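Long-range contacts in ricin B lectin (Clostridium thermocellum, PDB 3VSF), which probably hydrolyses beta-1,3-galactan as a family 43 exo-beta-1,3-galactanase and carries a beta-trefoil lectin domain that binds galactose: residues I42-Q47 with D342-D347; A148-S153 with R164-M169. One frame throughout, in Å; residues are numbered along the deposited sequence.

Contact 1. Residues I42-Q47 with D342-D347; sequences IVNGTQ and DSVKID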
ATOM      1  N   ILE A  42       5.964  -2.359  12.561  1.00 78.11           N
ATOM      2  CA  ILE A  42       5.224  -1.115  12.400  1.00 75.39           C
ATOM      3  C   ILE A  42       3.734  -1.330  12.642  1.00 73.15           C
ATOM      4  O   ILE A  42       3.177  -2.355  12.253  1.00 74.45           O
ATOM      5  CB  ILE A  42       5.408  -0.538  10.985  1.00 74.72           C
ATOM      6  CG1 ILE A  42       6.893  -0.446  10.632  1.00 76.80           C
ATOM      7  CG2 ILE A  42       4.743   0.820  10.875  1.00 75.53           C
ATOM      8  CD1 ILE A  42       7.152   0.075   9.237  1.00 77.33           C
ATOM      9  N   VAL A  43       3.093  -0.358  13.282  1.00 70.73           N
ATOM     10  CA  VAL A  43       1.661  -0.428  13.541  1.00 72.96           C
ATOM     11  C   VAL A  43       0.902   0.565  12.666  1.00 73.08           C
ATOM     12  O   VAL A  43       0.980   1.772  12.877  1.00 77.69           O
ATOM     13  CB  VAL A  43       1.340  -0.140  15.018  1.00 73.23           C
ATOM     14  CG1 VAL A  43      -0.150  -0.302  15.278  1.00 73.42           C
ATOM     15  CG2 VAL A  43       2.146  -1.057  15.922  1.00 71.49           C
ATOM     16  N   ASN A  44       0.172   0.050  11.683  1.00 72.05           N
ATOM     17  CA  ASN A  44      -0.587   0.897  10.769  1.00 69.11           C
ATOM     18  C   ASN A  44      -1.751   1.604  11.452  1.00 71.22           C
ATOM     19  O   ASN A  44      -2.179   1.211  12.538  1.00 71.48           O
ATOM     20  CB  ASN A  44      -1.091   0.087   9.573  1.00 67.39           C
ATOM     21  CG  ASN A  44       0.035  -0.388   8.677  1.00 69.40           C
ATOM     22  OD1 ASN A  44       1.040   0.301   8.505  1.00 72.45           O
ATOM     23  ND2 ASN A  44      -0.128  -1.572   8.100  1.00 69.71           N
ATOM     24  N   GLY A  45      -2.258   2.651  10.810  1.00 73.52           N
ATOM     25  CA  GLY A  45      -3.351   3.431  11.362  1.00 74.51           C
ATOM     26  C   GLY A  45      -2.901   4.293  12.524  1.00 75.59           C
ATOM     27  O   GLY A  45      -3.716   4.723  13.343  1.00 74.43           O
ATOM     28  N   THR A  46      -1.597   4.545  12.598  1.00 75.37           N
ATOM     29  CA  THR A  46      -1.031   5.360  13.667  1.00 77.24           C
ATOM     30  C   THR A  46      -0.037   6.375  13.113  1.00 76.18           C
ATOM     31  O   THR A  46       0.255   6.388  11.917  1.00 75.84           O
ATOM     32  CB  THR A  46      -0.306   4.495  14.717  1.00 78.56           C
ATOM     33  OG1 THR A  46       0.941   4.031  14.184  1.00 76.22           O
ATOM     34  CG2 THR A  46      -1.162   3.303  15.119  1.00 73.85           C
ATOM     35  N   GLN A  47       0.478   7.227  13.994  1.00 76.99           N
ATOM     36  CA  GLN A  47       1.515   8.178  13.621  1.00 75.95           C
ATOM     37  C   GLN A  47       2.863   7.724  14.163  1.00 75.63           C
ATOM     38  O   GLN A  47       3.113   7.796  15.367  1.00 76.69           O
ATOM     39  CB  GLN A  47       1.180   9.578  14.137  1.00 77.42           C
ATOM     40  CG  GLN A  47      -0.012  10.223  13.452  1.00 79.93           C
ATOM     41  CD  GLN A  47      -0.225  11.661  13.882  1.00 84.59           C
ATOM     42  OE1 GLN A  47       0.170  12.060  14.977  1.00 85.26           O
ATOM     43  NE2 GLN A  47      -0.847  12.450  13.014  1.00 83.67           N
ATOM     44  N   ASP A 342      -2.487  -5.379  10.191  1.00 71.28           N
ATOM     45  CA  ASP A 342      -2.589  -4.393  11.259  1.00 70.74           C
ATOM     46  C   ASP A 342      -1.205  -4.093  11.825  1.00 73.57           C
ATOM     47  O   ASP A 342      -0.968  -3.024  12.386  1.00 75.92           O
ATOM     48  CB  ASP A 342      -3.527  -4.886  12.361  1.00 76.27           C
ATOM     49  CG  ASP A 342      -4.044  -3.759  13.232  1.00 81.33           C
ATOM     50  OD1 ASP A 342      -5.075  -3.152  12.869  1.00 81.01           O
ATOM     51  OD2 ASP A 342      -3.421  -3.477  14.277  1.00 83.72           O
ATOM     52  N   SER A 343      -0.294  -5.049  11.669  1.00 73.63           N
ATOM     53  CA  SER A 343       1.096  -4.877  12.073  1.00 71.73           C
ATOM     54  C   SER A 343       2.017  -5.505  11.031  1.00 72.41           C
ATOM     55  O   SER A 343       1.793  -6.633  10.593  1.00 73.30           O
ATOM     56  CB  SER A 343       1.344  -5.508  13.445  1.00 72.86           C
ATOM     57  OG  SER A 343       0.542  -4.897  14.441  1.00 74.96           O
ATOM     58  N   VAL A 344       3.050  -4.769  10.634  1.00 73.68           N
ATOM     59  CA  VAL A 344       3.962  -5.232   9.595  1.00 74.67           C
ATOM     60  C   VAL A 344       5.394  -5.347  10.108  1.00 75.07           C
ATOM     61  O   VAL A 344       5.894  -4.449  10.782  1.00 77.63           O
ATOM     62  CB  VAL A 344       3.942  -4.290   8.374  1.00 71.84           C
ATOM     63  CG1 VAL A 344       4.980  -4.721   7.348  1.00 72.34           C
ATOM     64  CG2 VAL A 344       2.555  -4.251   7.756  1.00 69.57           C
ATOM     65  N   LYS A 345       6.050  -6.457   9.785  1.00 74.95           N
ATOM     66  CA  LYS A 345       7.448  -6.648  10.154  1.00 76.69           C
ATOM     67  C   LYS A 345       8.352  -6.377   8.957  1.00 78.78           C
ATOM     68  O   LYS A 345       8.094  -6.855   7.853  1.00 76.28           O
ATOM     69  CB  LYS A 345       7.685  -8.064  10.679  1.00 78.98           C
ATOM     70  CG  LYS A 345       9.065  -8.267  11.286  1.00 83.60           C
ATOM     71  CD  LYS A 345       9.776  -9.466  10.679  1.00 84.78           C
ATOM     72  CE  LYS A 345      11.167  -9.633  11.269  1.00 86.12           C
ATOM     73  NZ  LYS A 345      11.901 -10.774  10.654  1.00 89.55           N
ATOM     74  N   ILE A 346       9.411  -5.607   9.182  1.00 81.85           N
ATOM     75  CA  ILE A 346      10.330  -5.243   8.110  1.00 80.72           C
ATOM     76  C   ILE A 346      11.784  -5.518   8.481  1.00 83.77           C
ATOM     77  O   ILE A 346      12.242  -5.141   9.560  1.00 84.29           O
ATOM     78  CB  ILE A 346      10.188  -3.756   7.728  1.00 78.44           C
ATOM     79  CG1 ILE A 346       8.758  -3.450   7.285  1.00 80.13           C
ATOM     80  CG2 ILE A 346      11.176  -3.389   6.633  1.00 81.36           C
ATOM     81  CD1 ILE A 346       8.556  -2.025   6.817  1.00 73.00           C
ATOM     82  N   ASP A 347      12.502  -6.180   7.579  1.00 82.57           N
ATOM     83  CA  ASP A 347      13.933  -6.400   7.747  1.00 87.65           C
ATOM     84  C   ASP A 347      14.663  -5.889   6.510  1.00 88.70           C
ATOM     85  O   ASP A 347      14.942  -6.649   5.583  1.00 89.01           O
ATOM     86  CB  ASP A 347      14.233  -7.884   7.969  1.00 89.78           C
ATOM     87  CG  ASP A 347      15.639  -8.125   8.490  1.00 93.21           C
ATOM     88  OD1 ASP A 347      16.098  -7.345   9.353  1.00 93.42           O
ATOM     89  OD2 ASP A 347      16.288  -9.091   8.036  1.00 92.20           O
TER
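Ile-42 and Val-344 form an antiparallel hydrogen-bonded pair, Ile-42 N giving to Val-344 O at 2.7 Å and Val-344 N to Ile-42 O at 2.9 Å. Val-43 and Ser-343 follow as a non-hydrogen-bonded pair, and the pairing then fades, since Asn-44 N meets Asp-342 O through a weak bond of 3.4 Å. On the buried face Ile-42 holds CG1 anti to its carbonyl carbon (chi1 -52°) and extends CD1 to within 3.5 Å of Ile-346 CD1, one slender branch crossing the other. Isoleucine suits such a place: its branched carbon is at ease in an extended backbone and its side chain is wholly apolar. These strands belong to a small three-stranded antiparallel sheet that pairs the start of the modelled chain with the stretch following the last sheet of the family 43 beta-propeller. Strand 352-355 completes it, and its Ile-353 packs on Val-344 and Ile-346. Asn-44, also buried, sets ND2 3.8 Å from Val-344 CG2, yet its amide works mainly with others: OD1 accepts from Trp-325 N, and ND2 gives weakly to Tyr-341 O. A side chain with both a donor and an acceptor fits there. On the other face, Val-43 CG2 lies 4.4 Å from Ser-343 OG. In the loop that follows, Thr-46 OG1 donates to Val-43 O at 2.6 Å.

Contact 2. Residues A148-S153 with R164-M169; sequences AAVAYS and RSFRPM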
ATOM      1  N   ALA A 148       3.565  22.779 -10.940  1.00 69.11           N
ATOM      2  CA  ALA A 148       4.596  21.995 -10.275  1.00 66.94           C
ATOM      3  C   ALA A 148       5.705  22.913  -9.781  1.00 71.09           C
ATOM      4  O   ALA A 148       5.870  24.025 -10.281  1.00 71.97           O
ATOM      5  CB  ALA A 148       5.157  20.948 -11.222  1.00 64.41           C
ATOM      6  N   ALA A 149       6.461  22.446  -8.793  1.00 70.04           N
ATOM      7  CA  ALA A 149       7.578  23.215  -8.260  1.00 68.73           C
ATOM      8  C   ALA A 149       8.825  22.343  -8.186  1.00 70.79           C
ATOM      9  O   ALA A 149       8.731  21.123  -8.056  1.00 71.74           O
ATOM     10  CB  ALA A 149       7.234  23.777  -6.892  1.00 69.41           C
ATOM     11  N   VAL A 150       9.993  22.971  -8.273  1.00 71.43           N
ATOM     12  CA  VAL A 150      11.249  22.233  -8.300  1.00 71.38           C
ATOM     13  C   VAL A 150      12.276  22.803  -7.325  1.00 71.52           C
ATOM     14  O   VAL A 150      12.287  24.001  -7.045  1.00 73.93           O
ATOM     15  CB  VAL A 150      11.858  22.219  -9.717  1.00 75.66           C
ATOM     16  CG1 VAL A 150      13.035  21.259  -9.781  1.00 75.59           C
ATOM     17  CG2 VAL A 150      10.805  21.838 -10.744  1.00 72.52           C
ATOM     18  N   ALA A 151      13.135  21.929  -6.813  1.00 69.51           N
ATOM     19  CA  ALA A 151      14.235  22.325  -5.943  1.00 71.52           C
ATOM     20  C   ALA A 151      15.346  21.292  -6.067  1.00 73.41           C
ATOM     21  O   ALA A 151      15.179  20.278  -6.744  1.00 75.19           O
ATOM     22  CB  ALA A 151      13.763  22.431  -4.505  1.00 73.23           C
ATOM     23  N   TYR A 152      16.481  21.544  -5.424  1.00 75.89           N
ATOM     24  CA  TYR A 152      17.589  20.595  -5.469  1.00 76.90           C
ATOM     25  C   TYR A 152      18.663  20.886  -4.427  1.00 78.82           C
ATOM     26  O   TYR A 152      18.713  21.974  -3.851  1.00 79.57           O
ATOM     27  CB  TYR A 152      18.207  20.546  -6.869  1.00 78.65           C
ATOM     28  CG  TYR A 152      18.980  21.787  -7.251  1.00 82.05           C
ATOM     29  CD1 TYR A 152      20.369  21.792  -7.248  1.00 86.01           C
ATOM     30  CD2 TYR A 152      18.322  22.953  -7.616  1.00 83.64           C
ATOM     31  CE1 TYR A 152      21.082  22.923  -7.598  1.00 88.06           C
ATOM     32  CE2 TYR A 152      19.026  24.091  -7.966  1.00 86.68           C
ATOM     33  CZ  TYR A 152      20.404  24.070  -7.955  1.00 87.90           C
ATOM     34  OH  TYR A 152      21.105  25.201  -8.303  1.00 91.36           O
ATOM     35  N   SER A 153      19.519  19.897  -4.191  1.00 77.35           N
ATOM     36  CA  SER A 153      20.595  20.015  -3.217  1.00 78.20           C
ATOM     37  C   SER A 153      21.714  19.034  -3.545  1.00 82.45           C
ATOM     38  O   SER A 153      21.478  18.000  -4.171  1.00 82.49           O
ATOM     39  CB  SER A 153      20.066  19.752  -1.806  1.00 78.60           C
ATOM     40  OG  SER A 153      21.114  19.776  -0.853  1.00 81.66           O
ATOM     41  N   ARG A 164      11.764  27.264  -9.016  1.00 73.04           N
ATOM     42  CA  ARG A 164      10.619  27.967  -9.579  1.00 74.16           C
ATOM     43  C   ARG A 164       9.370  27.095  -9.572  1.00 75.36           C
ATOM     44  O   ARG A 164       9.446  25.880  -9.387  1.00 75.05           O
ATOM     45  CB  ARG A 164      10.921  28.399 -11.013  1.00 72.71           C
ATOM     46  CG  ARG A 164      11.425  27.261 -11.883  1.00 77.00           C
ATOM     47  CD  ARG A 164      10.843  27.312 -13.283  1.00 77.48           C
ATOM     48  NE  ARG A 164      11.228  26.138 -14.062  1.00 78.80           N
ATOM     49  CZ  ARG A 164      10.743  25.844 -15.263  1.00 82.58           C
ATOM     50  NH1 ARG A 164       9.846  26.639 -15.832  1.00 79.72           N
ATOM     51  NH2 ARG A 164      11.153  24.752 -15.895  1.00 81.35           N
ATOM     52  N   SER A 165       8.220  27.727  -9.778  1.00 73.08           N
ATOM     53  CA  SER A 165       6.961  27.012  -9.934  1.00 70.80           C
ATOM     54  C   SER A 165       6.377  27.347 -11.300  1.00 72.53           C
ATOM     55  O   SER A 165       6.518  28.471 -11.781  1.00 77.43           O
ATOM     56  CB  SER A 165       5.984  27.392  -8.822  1.00 72.26           C
ATOM     57  OG  SER A 165       5.722  28.783  -8.822  1.00 73.70           O
ATOM     58  N   PHE A 166       5.726  26.375 -11.928  1.00 72.99           N
ATOM     59  CA  PHE A 166       5.263  26.551 -13.297  1.00 73.83           C
ATOM     60  C   PHE A 166       4.284  25.466 -13.721  1.00 74.69           C
ATOM     61  O   PHE A 166       4.270  24.370 -13.162  1.00 73.03           O
ATOM     62  CB  PHE A 166       6.458  26.534 -14.250  1.00 75.10           C
ATOM     63  CG  PHE A 166       7.151  25.202 -14.321  1.00 76.21           C
ATOM     64  CD1 PHE A 166       6.908  24.335 -15.373  1.00 76.78           C
ATOM     65  CD2 PHE A 166       8.031  24.810 -13.326  1.00 74.25           C
ATOM     66  CE1 PHE A 166       7.540  23.105 -15.438  1.00 77.03           C
ATOM     67  CE2 PHE A 166       8.665  23.583 -13.384  1.00 72.72           C
ATOM     68  CZ  PHE A 166       8.418  22.731 -14.442  1.00 74.59           C
ATOM     69  N   ARG A 167       3.468  25.780 -14.722  1.00 74.83           N
ATOM     70  CA  ARG A 167       2.616  24.785 -15.357  1.00 76.25           C
ATOM     71  C   ARG A 167       3.345  24.236 -16.576  1.00 77.18           C
ATOM     72  O   ARG A 167       3.673  24.984 -17.496  1.00 79.80           O
ATOM     73  CB  ARG A 167       1.279  25.408 -15.763  1.00 75.69           C
ATOM     74  CG  ARG A 167       0.465  25.927 -14.588  1.00 75.85           C
ATOM     75  CD  ARG A 167      -0.585  26.931 -15.034  1.00 77.56           C
ATOM     76  NE  ARG A 167      -1.678  26.313 -15.777  1.00 75.74           N
ATOM     77  CZ  ARG A 167      -2.858  26.001 -15.250  1.00 71.70           C
ATOM     78  NH1 ARG A 167      -3.099  26.246 -13.967  1.00 68.63           N
ATOM     79  NH2 ARG A 167      -3.797  25.447 -16.002  1.00 71.15           N
ATOM     80  N   PRO A 168       3.612  22.923 -16.579  1.00 75.66           N
ATOM     81  CA  PRO A 168       4.376  22.271 -17.647  1.00 76.21           C
ATOM     82  C   PRO A 168       3.952  22.743 -19.033  1.00 76.63           C
ATOM     83  O   PRO A 168       2.766  22.970 -19.272  1.00 77.16           O
ATOM     84  CB  PRO A 168       4.023  20.796 -17.466  1.00 75.87           C
ATOM     85  CG  PRO A 168       3.780  20.663 -16.004  1.00 74.81           C
ATOM     86  CD  PRO A 168       3.141  21.956 -15.571  1.00 75.00           C
ATOM     87  N   MET A 169       4.921  22.891 -19.932  1.00 77.50           N
ATOM     88  CA  MET A 169       4.650  23.295 -21.306  1.00 80.01           C
ATOM     89  C   MET A 169       3.995  24.675 -21.362  1.00 81.28           C
ATOM     90  O   MET A 169       3.034  24.884 -22.100  1.00 82.67           O
ATOM     91  CB  MET A 169       3.754  22.266 -22.003  1.00 77.55           C
ATOM     92  CG  MET A 169       3.985  20.825 -21.560  1.00 80.52           C
ATOM     93  SD  MET A 169       5.542  20.114 -22.126  1.00 84.34           S
ATOM     94  CE  MET A 169       5.224  19.965 -23.883  1.00 86.63           C
TER
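Val-150 meets Phe-166 at the edge of the ring: its CG2 lies in the ring plane, 3.8 Å from CE2, so the methyl abuts the rim and does not lie over a face. The two residues sit on neighbouring strands of a beta hairpin, 147-153 and 161-166, which forms the last two strands of a four-stranded antiparallel blade in the family 43 beta-propeller. Phe-166 has CG between its backbone N and carbonyl carbon (chi1 67°), a rotation that swings the ring towards the partner strand. One face of the ring is covered from within its own strand by Arg-164, whose guanidinium lies almost parallel to it, with CZ 3.5 Å above the ring plane and displaced toward the rim. A long arginine can do this because its aliphatic stem spans the distance while the flat end spreads over the aromatic; NH2 also makes a weak bond to Asn-220 OD1. Trp-134 of strand 131-138 touches both Val-150 and Phe-166, and Ile-221 of the following blade packs against the phenylalanine, so this aromatic helps to fill the seam between two blades.

On the opposite face the small Ala-149 and Ser-165 stand side by side, CB to CB 4.3 Å; Ala-149 touches Met-135 of strand 131-138, whereas Ser-165 turns its hydroxyl to Arg-147 NH1. Along the backbone, Ala-148 N donates to Phe-166 O at 2.8 Å, and the bond from Val-150 N to Arg-164 O, 3.2 Å, is the longer one of a loose pair. Ala-148 O receives Phe-166 N at 2.9 Å, and Ser-165 CA, 3.2 Å from that same oxygen, adds a CA-H...O contact.

Overall arrangement
From the N terminus the chain first lays down strand 41-43, whose partner in contact 1 arrives only some three hundred residues later. Between them run the five four-stranded sheets of the propeller. Contact 2 falls within this long loop, in the second of those sheets, and closes a short loop of its own by joining consecutive strands; the two closures are nested and do not cross. Their centres lie 34 Å apart and their nearest atoms about 24 Å, so neither touches the other. Contact 2 is local to one blade, whereas contact 1 ties the beginning of the chain to the segment leading from the propeller toward the beta-trefoil lectin domain.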